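Local coordinates for protein leucine aminopeptidase 2 (Saccharomyces cerevisiae, PDB 2XQ0) that trims amino acids from the N-termini of di- and tripeptides as a zinc-dependent M1-family aminopeptidase, with low epoxide hydrolase activity in vitro, at residues T125-L130 with R152-C157; V142-E147 with I207-G212; N357-M362 with S386-E391. All coordinates share one frame; numbering follows the deposited sequence.

Contact 1 (T125-L130 with R152-C157); sequences TALQWL and RSLFPC
The hydroxyl of Ser153 is gripped from two parts of the chain. Across the contact it accepts the backbone N-H of Thr125, with N to OG at 2.9 Å and an almost straight bond (171°), and it is also hydrogen-bonded to the carbonyl oxygen of Ser72. The first torsion of Ser153 sets OG anti to its own backbone N (chi1 -171°), which carries the oxygen out to the start of segment 125-130. Thr125 OG1 lies 3.3 Å from the same Ser153 OG, but its stronger partner is ND1 of His150. Thus the end of a short 3-10 turn is tied to the loop just ahead of strand 127-130, an outermost strand of the four-stranded antiparallel sheet, within the range of the M1 N-terminal domain. Next to these polar groups the contact turns apolar. CB of Ala126 meets CB of Leu154 at 3.9 Å, and the Ala126 side chain also touches Leu146 of the substrate-binding loop. One step on, Leu127 and Leu154 cross at about a right angle and meet by single methyls, CD1 of Leu127 to CD1 of Leu154 at 4.0 Å. Leu154 goes on to reach Thr120 of strand 111-120, and Leu127 touches Ile46 of strand 45-56.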
loop_
_atom_site.group_PDB
_atom_site.type_symbol
_atom_site.label_atom_id
_atom_site.label_comp_id
_atom_site.label_asym_id
_atom_site.label_seq_id
_atom_site.Cartn_x
_atom_site.Cartn_y
_atom_site.Cartn_z
ATOM N N THR A 125 15.499 0.750 9.419
ATOM C CA THR A 125 14.777 0.946 8.160
ATOM C C THR A 125 13.268 1.048 8.380
ATOM O O THR A 125 12.494 1.183 7.427
ATOM C CB THR A 125 15.050 -0.206 7.167
ATOM O OG1 THR A 125 14.582 -1.446 7.724
ATOM C CG2 THR A 125 16.553 -0.310 6.857
ATOM N N ALA A 126 12.845 0.974 9.635
ATOM C CA ALA A 126 11.407 0.950 9.938
ATOM C C ALA A 126 10.807 2.350 10.218
ATOM O O ALA A 126 9.590 2.555 10.112
ATOM C CB ALA A 126 11.129 -0.012 11.091
ATOM N N LEU A 127 11.661 3.326 10.531
ATOM C CA LEU A 127 11.169 4.591 11.053
ATOM C C LEU A 127 11.618 5.766 10.219
ATOM O O LEU A 127 12.703 5.747 9.631
ATOM C CB LEU A 127 11.642 4.793 12.506
ATOM C CG LEU A 127 11.151 3.729 13.503
ATOM C CD1 LEU A 127 11.936 3.805 14.831
ATOM C CD2 LEU A 127 9.634 3.830 13.744
ATOM N N GLN A 128 10.781 6.793 10.163
ATOM C CA GLN A 128 11.253 8.098 9.732
ATOM C C GLN A 128 11.087 9.104 10.886
ATOM O O GLN A 128 10.034 9.153 11.538
ATOM C CB GLN A 128 10.542 8.608 8.469
ATOM C CG GLN A 128 11.223 9.913 7.938
ATOM C CD GLN A 128 10.440 10.639 6.847
ATOM O OE1 GLN A 128 9.341 10.234 6.468
ATOM N NE2 GLN A 128 11.015 11.723 6.335
ATOM N N TRP A 129 12.136 9.880 11.153
ATOM C CA TRP A 129 12.090 10.894 12.210
ATOM C C TRP A 129 12.113 12.263 11.589
ATOM O O TRP A 129 12.924 12.519 10.706
ATOM C CB TRP A 129 13.305 10.779 13.146
ATOM C CG TRP A 129 13.428 9.451 13.841
ATOM C CD1 TRP A 129 14.026 8.329 13.363
ATOM C CD2 TRP A 129 12.937 9.122 15.147
ATOM N NE1 TRP A 129 13.939 7.311 14.290
ATOM C CE2 TRP A 129 13.273 7.774 15.393
ATOM C CE3 TRP A 129 12.244 9.836 16.130
ATOM C CZ2 TRP A 129 12.946 7.125 16.579
ATOM C CZ3 TRP A 129 11.919 9.190 17.312
ATOM C CH2 TRP A 129 12.278 7.846 17.527
ATOM N N LEU A 130 11.231 13.143 12.058
ATOM C CA LEU A 130 11.274 14.551 11.692
ATOM C C LEU A 130 11.525 15.415 12.920
ATOM O O LEU A 130 10.937 15.178 13.976
ATOM C CB LEU A 130 9.960 14.975 11.030
ATOM C CG LEU A 130 9.703 14.407 9.635
ATOM C CD1 LEU A 130 8.915 13.117 9.720
ATOM C CD2 LEU A 130 8.957 15.410 8.789
ATOM N N ARG A 152 11.355 -6.425 11.670
ATOM C CA ARG A 152 12.597 -6.901 12.293
ATOM C C ARG A 152 13.625 -5.773 12.483
ATOM O O ARG A 152 14.648 -5.971 13.127
ATOM C CB ARG A 152 13.214 -8.037 11.460
ATOM C CG ARG A 152 13.711 -7.562 10.081
ATOM C CD ARG A 152 14.062 -8.715 9.126
ATOM N NE ARG A 152 12.883 -9.513 8.782
ATOM C CZ ARG A 152 12.844 -10.506 7.893
ATOM N NH1 ARG A 152 13.939 -10.888 7.232
ATOM N NH2 ARG A 152 11.692 -11.129 7.669
ATOM N N SER A 153 13.365 -4.590 11.931
ATOM C CA SER A 153 14.297 -3.469 12.144
ATOM C C SER A 153 13.769 -2.565 13.254
ATOM O O SER A 153 14.430 -1.592 13.670
ATOM C CB SER A 153 14.498 -2.697 10.838
ATOM O OG SER A 153 15.531 -1.739 10.921
ATOM N N LEU A 154 12.569 -2.892 13.736
ATOM C CA LEU A 154 11.934 -2.156 14.836
ATOM C C LEU A 154 11.980 -2.956 16.149
ATOM O O LEU A 154 12.252 -2.399 17.209
ATOM C CB LEU A 154 10.484 -1.789 14.494
ATOM C CG LEU A 154 9.719 -1.056 15.597
ATOM C CD1 LEU A 154 10.415 0.267 15.956
ATOM C CD2 LEU A 154 8.256 -0.802 15.234
ATOM N N PHE A 155 11.720 -4.260 16.073
ATOM C CA PHE A 155 11.929 -5.151 17.222
ATOM C C PHE A 155 12.232 -6.572 16.772
ATOM O O PHE A 155 11.818 -6.980 15.704
ATOM C CB PHE A 155 10.724 -5.144 18.176
ATOM C CG PHE A 155 9.433 -5.600 17.548
ATOM C CD1 PHE A 155 8.920 -6.860 17.824
ATOM C CD2 PHE A 155 8.733 -4.772 16.688
ATOM C CE1 PHE A 155 7.716 -7.286 17.251
ATOM C CE2 PHE A 155 7.533 -5.189 16.104
ATOM C CZ PHE A 155 7.027 -6.451 16.387
ATOM N N PRO A 156 12.969 -7.330 17.595
ATOM C CA PRO A 156 13.273 -8.717 17.236
ATOM C C PRO A 156 11.993 -9.538 17.288
ATOM O O PRO A 156 11.205 -9.395 18.223
ATOM C CB PRO A 156 14.278 -9.153 18.310
ATOM C CG PRO A 156 14.036 -8.239 19.471
ATOM C CD PRO A 156 13.457 -6.960 18.939
ATOM N N CYS A 157 11.762 -10.359 16.270
ATOM C CA CYS A 157 10.509 -11.084 16.197
ATOM C C CYS A 157 10.538 -12.198 15.164
ATOM O O CYS A 157 11.517 -12.386 14.437
ATOM C CB CYS A 157 9.369 -10.109 15.860
ATOM S SG CYS A 157 9.581 -9.200 14.299
#

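Contact 2 (V142-E147 with I207-G212); sequences VFSQLE and IGIASG. With BES (2-(3-amino-2-hydroxy-4-phenyl-butyrylamino)-4-methyl-pentanoic acid), chain B.
Ser144 holds its OG between its own backbone N and carbonyl carbon (chi1 68°), and this turn delivers the oxygen to Ile209, whose backbone N donates to Ser144 OG at 3.1 Å. A side chain thus takes over where a backbone acceptor would be expected. The same hydroxyl is hydrogen-bonded to a water 2.7 Å from Ser144 OG, and that water in turn donates to the carbonyl oxygen of Ile207, bridging the two segments just beyond the last backbone bond between them. Ile209 CG2 packs close by, 3.6 Å from Ser144 OG. Toward Val142 and Ser211 the pairing is regular: Ser144 N donates to Ile209 O, and Val142 and Ser211 exchange two bonds, N of each to O of the other, both 2.9 Å. Between them Phe143 and Ala210 form a non-hydrogen-bonded pair whose CB atoms touch at 3.9 Å, while the phenylalanine ring leads away to meet Tyr271. Beyond the strands Leu146 and Ile207 lie side by side, CD1 of Leu146 resting 3.7 Å from CB of Ile207. From there Glu147 extends to bestatin: its OE1 accepts the inhibitor's amine N2 at 2.8 Å, and its carboxylate lies against the phenyl ring. The whole is an antiparallel strand pair at the centre of a four-stranded sheet, running out into the substrate-binding loop of an M1 aminopeptidase.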
loop_
_atom_site.group_PDB
_atom_site.type_symbol
_atom_site.label_atom_id
_atom_site.label_comp_id
_atom_site.label_asym_id
_atom_site.label_seq_id
_atom_site.Cartn_x
_atom_site.Cartn_y
_atom_site.Cartn_z
ATOM N N VAL A 142 7.610 11.070 14.482
ATOM C CA VAL A 142 8.175 9.837 13.974
ATOM C C VAL A 142 7.025 8.914 13.601
ATOM O O VAL A 142 5.963 8.953 14.226
ATOM C CB VAL A 142 9.058 9.171 15.027
ATOM C CG1 VAL A 142 8.229 8.898 16.289
ATOM C CG2 VAL A 142 9.722 7.883 14.497
ATOM N N PHE A 143 7.218 8.105 12.567
ATOM C CA PHE A 143 6.212 7.091 12.218
ATOM C C PHE A 143 6.909 5.892 11.626
ATOM O O PHE A 143 8.010 6.016 11.093
ATOM C CB PHE A 143 5.164 7.648 11.248
ATOM C CG PHE A 143 5.708 7.982 9.884
ATOM C CD1 PHE A 143 5.742 7.024 8.879
ATOM C CD2 PHE A 143 6.190 9.247 9.611
ATOM C CE1 PHE A 143 6.255 7.349 7.626
ATOM C CE2 PHE A 143 6.679 9.575 8.368
ATOM C CZ PHE A 143 6.720 8.631 7.379
ATOM N N SER A 144 6.259 4.738 11.709
ATOM C CA SER A 144 6.790 3.495 11.156
ATOM C C SER A 144 6.110 3.087 9.859
ATOM O O SER A 144 5.033 3.580 9.498
ATOM C CB SER A 144 6.596 2.373 12.174
ATOM O OG SER A 144 5.210 2.112 12.302
ATOM N N GLN A 145 6.758 2.175 9.148
ATOM C CA GLN A 145 6.178 1.508 7.995
ATOM C C GLN A 145 6.927 0.178 7.925
ATOM O O GLN A 145 8.122 0.156 7.627
ATOM C CB GLN A 145 6.405 2.321 6.719
ATOM C CG GLN A 145 6.224 1.513 5.435
ATOM C CD GLN A 145 4.822 0.956 5.305
ATOM O OE1 GLN A 145 3.843 1.698 5.394
ATOM N NE2 GLN A 145 4.715 -0.355 5.112
ATOM N N LEU A 146 6.243 -0.915 8.250
ATOM C CA LEU A 146 6.922 -2.200 8.452
ATOM C C LEU A 146 6.814 -3.170 7.277
ATOM O O LEU A 146 7.632 -4.097 7.128
ATOM C CB LEU A 146 6.438 -2.874 9.746
ATOM C CG LEU A 146 6.520 -2.015 11.006
ATOM C CD1 LEU A 146 6.282 -2.867 12.258
ATOM C CD2 LEU A 146 7.853 -1.291 11.080
ATOM N N GLU A 147 5.823 -2.973 6.427
ATOM C CA GLU A 147 5.639 -3.924 5.320
ATOM C C GLU A 147 6.741 -3.713 4.288
ATOM O O GLU A 147 7.048 -2.573 3.964
ATOM C CB GLU A 147 4.267 -3.729 4.667
ATOM C CG GLU A 147 3.805 -4.913 3.798
ATOM C CD GLU A 147 2.373 -4.710 3.308
ATOM O OE1 GLU A 147 1.777 -3.697 3.701
ATOM O OE2 GLU A 147 1.858 -5.537 2.540
ATOM N N ILE A 207 2.080 -4.001 12.539
ATOM C CA ILE A 207 2.303 -3.114 13.665
ATOM C C ILE A 207 2.527 -1.714 13.132
ATOM O O ILE A 207 3.205 -1.514 12.116
ATOM C CB ILE A 207 3.475 -3.544 14.542
ATOM C CG1 ILE A 207 3.098 -4.807 15.326
ATOM C CG2 ILE A 207 3.864 -2.423 15.506
ATOM C CD1 ILE A 207 1.976 -4.548 16.331
ATOM N N GLY A 208 1.909 -0.748 13.801
ATOM C CA GLY A 208 2.051 0.639 13.409
ATOM C C GLY A 208 2.229 1.510 14.629
ATOM O O GLY A 208 1.583 1.285 15.661
ATOM N N ILE A 209 3.131 2.478 14.526
ATOM C CA ILE A 209 3.316 3.445 15.605
ATOM C C ILE A 209 3.616 4.815 15.029
ATOM O O ILE A 209 4.342 4.935 14.036
ATOM C CB ILE A 209 4.462 3.013 16.559
ATOM C CG1 ILE A 209 4.618 4.028 17.695
ATOM C CG2 ILE A 209 5.764 2.926 15.801
ATOM C CD1 ILE A 209 5.515 3.543 18.813
ATOM N N ALA A 210 3.056 5.856 15.636
ATOM C CA ALA A 210 3.455 7.227 15.293
ATOM C C ALA A 210 3.403 8.083 16.541
ATOM O O ALA A 210 2.626 7.812 17.459
ATOM C CB ALA A 210 2.572 7.819 14.222
ATOM N N SER A 211 4.238 9.107 16.582
ATOM C CA SER A 211 4.198 10.018 17.714
ATOM C C SER A 211 4.564 11.386 17.247
ATOM O O SER A 211 5.522 11.565 16.490
ATOM C CB SER A 211 5.136 9.562 18.819
ATOM O OG SER A 211 5.075 10.456 19.926
ATOM N N GLY A 212 3.764 12.346 17.673
ATOM C CA GLY A 212 4.024 13.738 17.379
ATOM C C GLY A 212 2.902 14.579 17.916
ATOM O O GLY A 212 2.088 14.119 18.716
HETATM N N2 BES B . 0.226 -1.595 2.584
HETATM C C1 BES B . 0.005 -1.293 1.185
HETATM C C6 BES B . 1.194 -0.515 0.619
HETATM C C7 BES B . 2.443 -1.368 0.665
HETATM C C8 BES B . 2.396 -2.683 0.216
HETATM C C12 BES B . 3.630 -0.848 1.171
HETATM C C9 BES B . 3.538 -3.474 0.261
HETATM C C11 BES B . 4.773 -1.641 1.217
HETATM C C10 BES B . 4.728 -2.955 0.761
HETATM C C2 BES B . -1.288 -0.490 0.990
HETATM O O2 BES B . -2.470 -1.120 1.506
HETATM C C3 BES B . -1.446 -0.265 -0.477
HETATM O O3 BES B . -1.762 -1.180 -1.241
HETATM N N1 BES B . -1.178 0.998 -0.782
HETATM C C4 BES B . -1.207 1.633 -2.084
HETATM C C13 BES B . -2.578 2.298 -2.121
HETATM C C14 BES B . -3.385 1.923 -3.357
HETATM C C15 BES B . -4.870 2.153 -3.102
HETATM C C16 BES B . -3.119 0.486 -3.799
HETATM C C5 BES B . -0.148 2.698 -2.063
HETATM O O1 BES B . 0.374 3.056 -3.142
HETATM O O4 BES B . 0.179 3.186 -0.952
HETATM O O HOH W 1 4.066 0.595 10.419
#

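Contact 3 (N357-M362 with S386-E391); sequences NSIDSM and STVPYE. With BES (2-(3-amino-2-hydroxy-4-phenyl-butyrylamino)-4-methyl-pentanoic acid), chain B.
Ser358, near the C-terminal end of helix 341-360, faces Thr387 at the entrance to helix 388-403, and the contact joins two helices of the M1 peptidase domain where one ends and the other begins. The polar part of the contact is modest. Thr387 N donates to Ser358 OG across 3.4 Å, a weak bond, although reasonably straight at 158°. Ser358 brings its oxygen there by placing OG anti to the backbone N (chi1 171°). Within segment 386-391 the helix start is secured by a firmer bond: Ser386 OG accepts from Val388 N at 3.0 Å, a capping interaction that satisfies an amide at the head of the helix. Just past the end of helix 341-360, Ser361 OG donates to Ser358 O, approaching from above the carbonyl plane.

Van der Waals contacts fill in around these bonds. CB of Ser358 rests against the threonine hydroxyl, 3.4 Å from Thr387 OG1. Met362, its chain extended beyond CG, sends only its terminal methyl over the capping serine and on to Val388, with CE 3.9 Å from Val388 CG2. CG1 of Ile359 meets that same valine methyl, and the Ile359 and Val388 side chains cross at about a right angle. Ile359 and Met362 both also touch Ser369 in a neighbouring loop.

Helix 388-403 is also held to helix 321-339: Glu391 forms a salt bridge with Arg332 and, like Tyr390, touches Val328. Tyr390, the proton donor of the active site, extends its ring to bestatin. The inhibitor's carbonyl oxygen O3 lies at the edge of the tyrosine ring, in its plane, and accepts from Tyr390 OH at 3.0 Å.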
loop_
_atom_site.group_PDB
_atom_site.type_symbol
_atom_site.label_atom_id
_atom_site.label_comp_id
_atom_site.label_asym_id
_atom_site.label_seq_id
_atom_site.Cartn_x
_atom_site.Cartn_y
_atom_site.Cartn_z
ATOM N N ASN A 357 1.419 -0.785 -17.875
ATOM C CA ASN A 357 2.601 0.033 -17.701
ATOM C C ASN A 357 3.625 -0.652 -16.809
ATOM O O ASN A 357 4.818 -0.623 -17.077
ATOM C CB ASN A 357 2.216 1.397 -17.122
ATOM C CG ASN A 357 1.330 2.197 -18.056
ATOM O OD1 ASN A 357 1.281 1.934 -19.259
ATOM N ND2 ASN A 357 0.628 3.182 -17.512
ATOM N N SER A 358 3.145 -1.273 -15.743
ATOM C CA SER A 358 4.021 -1.923 -14.780
ATOM C C SER A 358 4.790 -3.082 -15.410
ATOM O O SER A 358 5.983 -3.265 -15.155
ATOM C CB SER A 358 3.200 -2.400 -13.581
ATOM O OG SER A 358 3.981 -3.210 -12.729
ATOM N N ILE A 359 4.110 -3.859 -16.242
ATOM C CA ILE A 359 4.738 -4.991 -16.898
ATOM C C ILE A 359 5.652 -4.514 -18.035
ATOM O O ILE A 359 6.742 -5.055 -18.227
ATOM C CB ILE A 359 3.695 -5.989 -17.437
ATOM C CG1 ILE A 359 2.975 -6.693 -16.278
ATOM C CG2 ILE A 359 4.361 -7.011 -18.336
ATOM C CD1 ILE A 359 1.870 -7.616 -16.733
ATOM N N ASP A 360 5.208 -3.498 -18.775
ATOM C CA ASP A 360 6.022 -2.913 -19.851
ATOM C C ASP A 360 7.312 -2.282 -19.317
ATOM O O ASP A 360 8.336 -2.265 -19.999
ATOM C CB ASP A 360 5.228 -1.851 -20.633
ATOM C CG ASP A 360 4.183 -2.457 -21.548
ATOM O OD1 ASP A 360 4.079 -3.700 -21.593
ATOM O OD2 ASP A 360 3.466 -1.693 -22.234
ATOM N N SER A 361 7.259 -1.749 -18.104
ATOM C CA SER A 361 8.402 -1.051 -17.535
ATOM C C SER A 361 9.299 -2.030 -16.794
ATOM O O SER A 361 10.331 -1.658 -16.233
ATOM C CB SER A 361 7.928 0.039 -16.574
ATOM O OG SER A 361 7.754 -0.492 -15.266
ATOM N N MET A 362 8.909 -3.294 -16.804
ATOM C CA MET A 362 9.586 -4.279 -15.976
ATOM C C MET A 362 10.975 -4.688 -16.435
ATOM O O MET A 362 11.244 -4.911 -17.610
ATOM C CB MET A 362 8.721 -5.523 -15.784
ATOM C CG MET A 362 7.974 -5.510 -14.473
ATOM S SD MET A 362 7.278 -7.108 -14.106
ATOM C CE MET A 362 6.309 -6.708 -12.654
ATOM N N SER A 386 4.792 -4.949 -7.321
ATOM C CA SER A 386 4.514 -4.216 -8.531
ATOM C C SER A 386 3.015 -4.149 -8.570
ATOM O O SER A 386 2.346 -4.519 -7.612
ATOM C CB SER A 386 5.007 -4.991 -9.749
ATOM O OG SER A 386 4.226 -6.164 -9.945
ATOM N N THR A 387 2.484 -3.722 -9.703
ATOM C CA THR A 387 1.047 -3.702 -9.889
ATOM C C THR A 387 0.449 -5.099 -10.114
ATOM O O THR A 387 -0.759 -5.290 -9.975
ATOM C CB THR A 387 0.696 -2.792 -11.058
ATOM O OG1 THR A 387 1.319 -1.511 -10.851
ATOM C CG2 THR A 387 -0.804 -2.637 -11.164
ATOM N N VAL A 388 1.289 -6.081 -10.435
ATOM C CA VAL A 388 0.785 -7.425 -10.769
ATOM C C VAL A 388 -0.091 -8.087 -9.693
ATOM O O VAL A 388 -1.184 -8.559 -9.995
ATOM C CB VAL A 388 1.942 -8.367 -11.177
ATOM C CG1 VAL A 388 1.444 -9.810 -11.324
ATOM C CG2 VAL A 388 2.564 -7.875 -12.472
ATOM N N PRO A 389 0.373 -8.128 -8.428
ATOM C CA PRO A 389 -0.501 -8.798 -7.451
ATOM C C PRO A 389 -1.839 -8.088 -7.294
ATOM O O PRO A 389 -2.864 -8.740 -7.060
ATOM C CB PRO A 389 0.301 -8.737 -6.133
ATOM C CG PRO A 389 1.424 -7.745 -6.383
ATOM C CD PRO A 389 1.708 -7.848 -7.872
ATOM N N TYR A 390 -1.818 -6.762 -7.408
ATOM C CA TYR A 390 -3.028 -5.960 -7.293
ATOM C C TYR A 390 -3.987 -6.274 -8.433
ATOM O O TYR A 390 -5.125 -6.682 -8.213
ATOM C CB TYR A 390 -2.669 -4.463 -7.329
ATOM C CG TYR A 390 -1.866 -3.985 -6.132
ATOM C CD1 TYR A 390 -0.479 -4.143 -6.079
ATOM C CD2 TYR A 390 -2.494 -3.357 -5.066
ATOM C CE1 TYR A 390 0.257 -3.705 -4.970
ATOM C CE2 TYR A 390 -1.772 -2.912 -3.956
ATOM C CZ TYR A 390 -0.408 -3.087 -3.913
ATOM O OH TYR A 390 0.297 -2.633 -2.817
ATOM N N GLU A 391 -3.520 -6.069 -9.652
ATOM C CA GLU A 391 -4.413 -6.044 -10.809
ATOM C C GLU A 391 -4.567 -7.383 -11.505
ATOM O O GLU A 391 -5.648 -7.701 -11.983
ATOM C CB GLU A 391 -3.956 -4.991 -11.818
ATOM C CG GLU A 391 -4.016 -3.546 -11.295
ATOM C CD GLU A 391 -5.438 -3.068 -11.004
ATOM O OE1 GLU A 391 -6.407 -3.629 -11.566
ATOM O OE2 GLU A 391 -5.589 -2.130 -10.197
HETATM N N2 BES B . 0.226 -1.595 2.584
HETATM C C1 BES B . 0.005 -1.293 1.185
HETATM C C6 BES B . 1.194 -0.515 0.619
HETATM C C7 BES B . 2.443 -1.368 0.665
HETATM C C8 BES B . 2.396 -2.683 0.216
HETATM C C12 BES B . 3.630 -0.848 1.171
HETATM C C9 BES B . 3.538 -3.474 0.261
HETATM C C11 BES B . 4.773 -1.641 1.217
HETATM C C10 BES B . 4.728 -2.955 0.761
HETATM C C2 BES B . -1.288 -0.490 0.990
HETATM O O2 BES B . -2.470 -1.120 1.506
HETATM C C3 BES B . -1.446 -0.265 -0.477
HETATM O O3 BES B . -1.762 -1.180 -1.241
HETATM N N1 BES B . -1.178 0.998 -0.782
HETATM C C4 BES B . -1.207 1.633 -2.084
HETATM C C13 BES B . -2.578 2.298 -2.121
HETATM C C14 BES B . -3.385 1.923 -3.357
HETATM C C15 BES B . -4.870 2.153 -3.102
HETATM C C16 BES B . -3.119 0.486 -3.799
HETATM C C5 BES B . -0.148 2.698 -2.063
HETATM O O1 BES B . 0.374 3.056 -3.142
HETATM O O4 BES B . 0.179 3.186 -0.952
#

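Followed from the N terminus, the chain first closes contact 1, where residues 125-130 meet residues 152-157 across 21 intervening residues. Contact 2 opens inside that loop, at 142-147, and closes only at 207-212, so the two cross. They also touch directly: strands 127-130 and 141-144 are sheet neighbours, and Ala126 O probably accepts from Gln145 N. Contact 1 ties the sheet's edge strand 127-130 to the loop after strand 141-144, and contact 2 pairs the two inner strands. Contact 3 comes later in series, joining the end of helix 341-360 to the start of helix 388-403 in the peptidase domain. It and contact 2 lie apart, on opposite sides of the chain's centre, yet both touch bestatin.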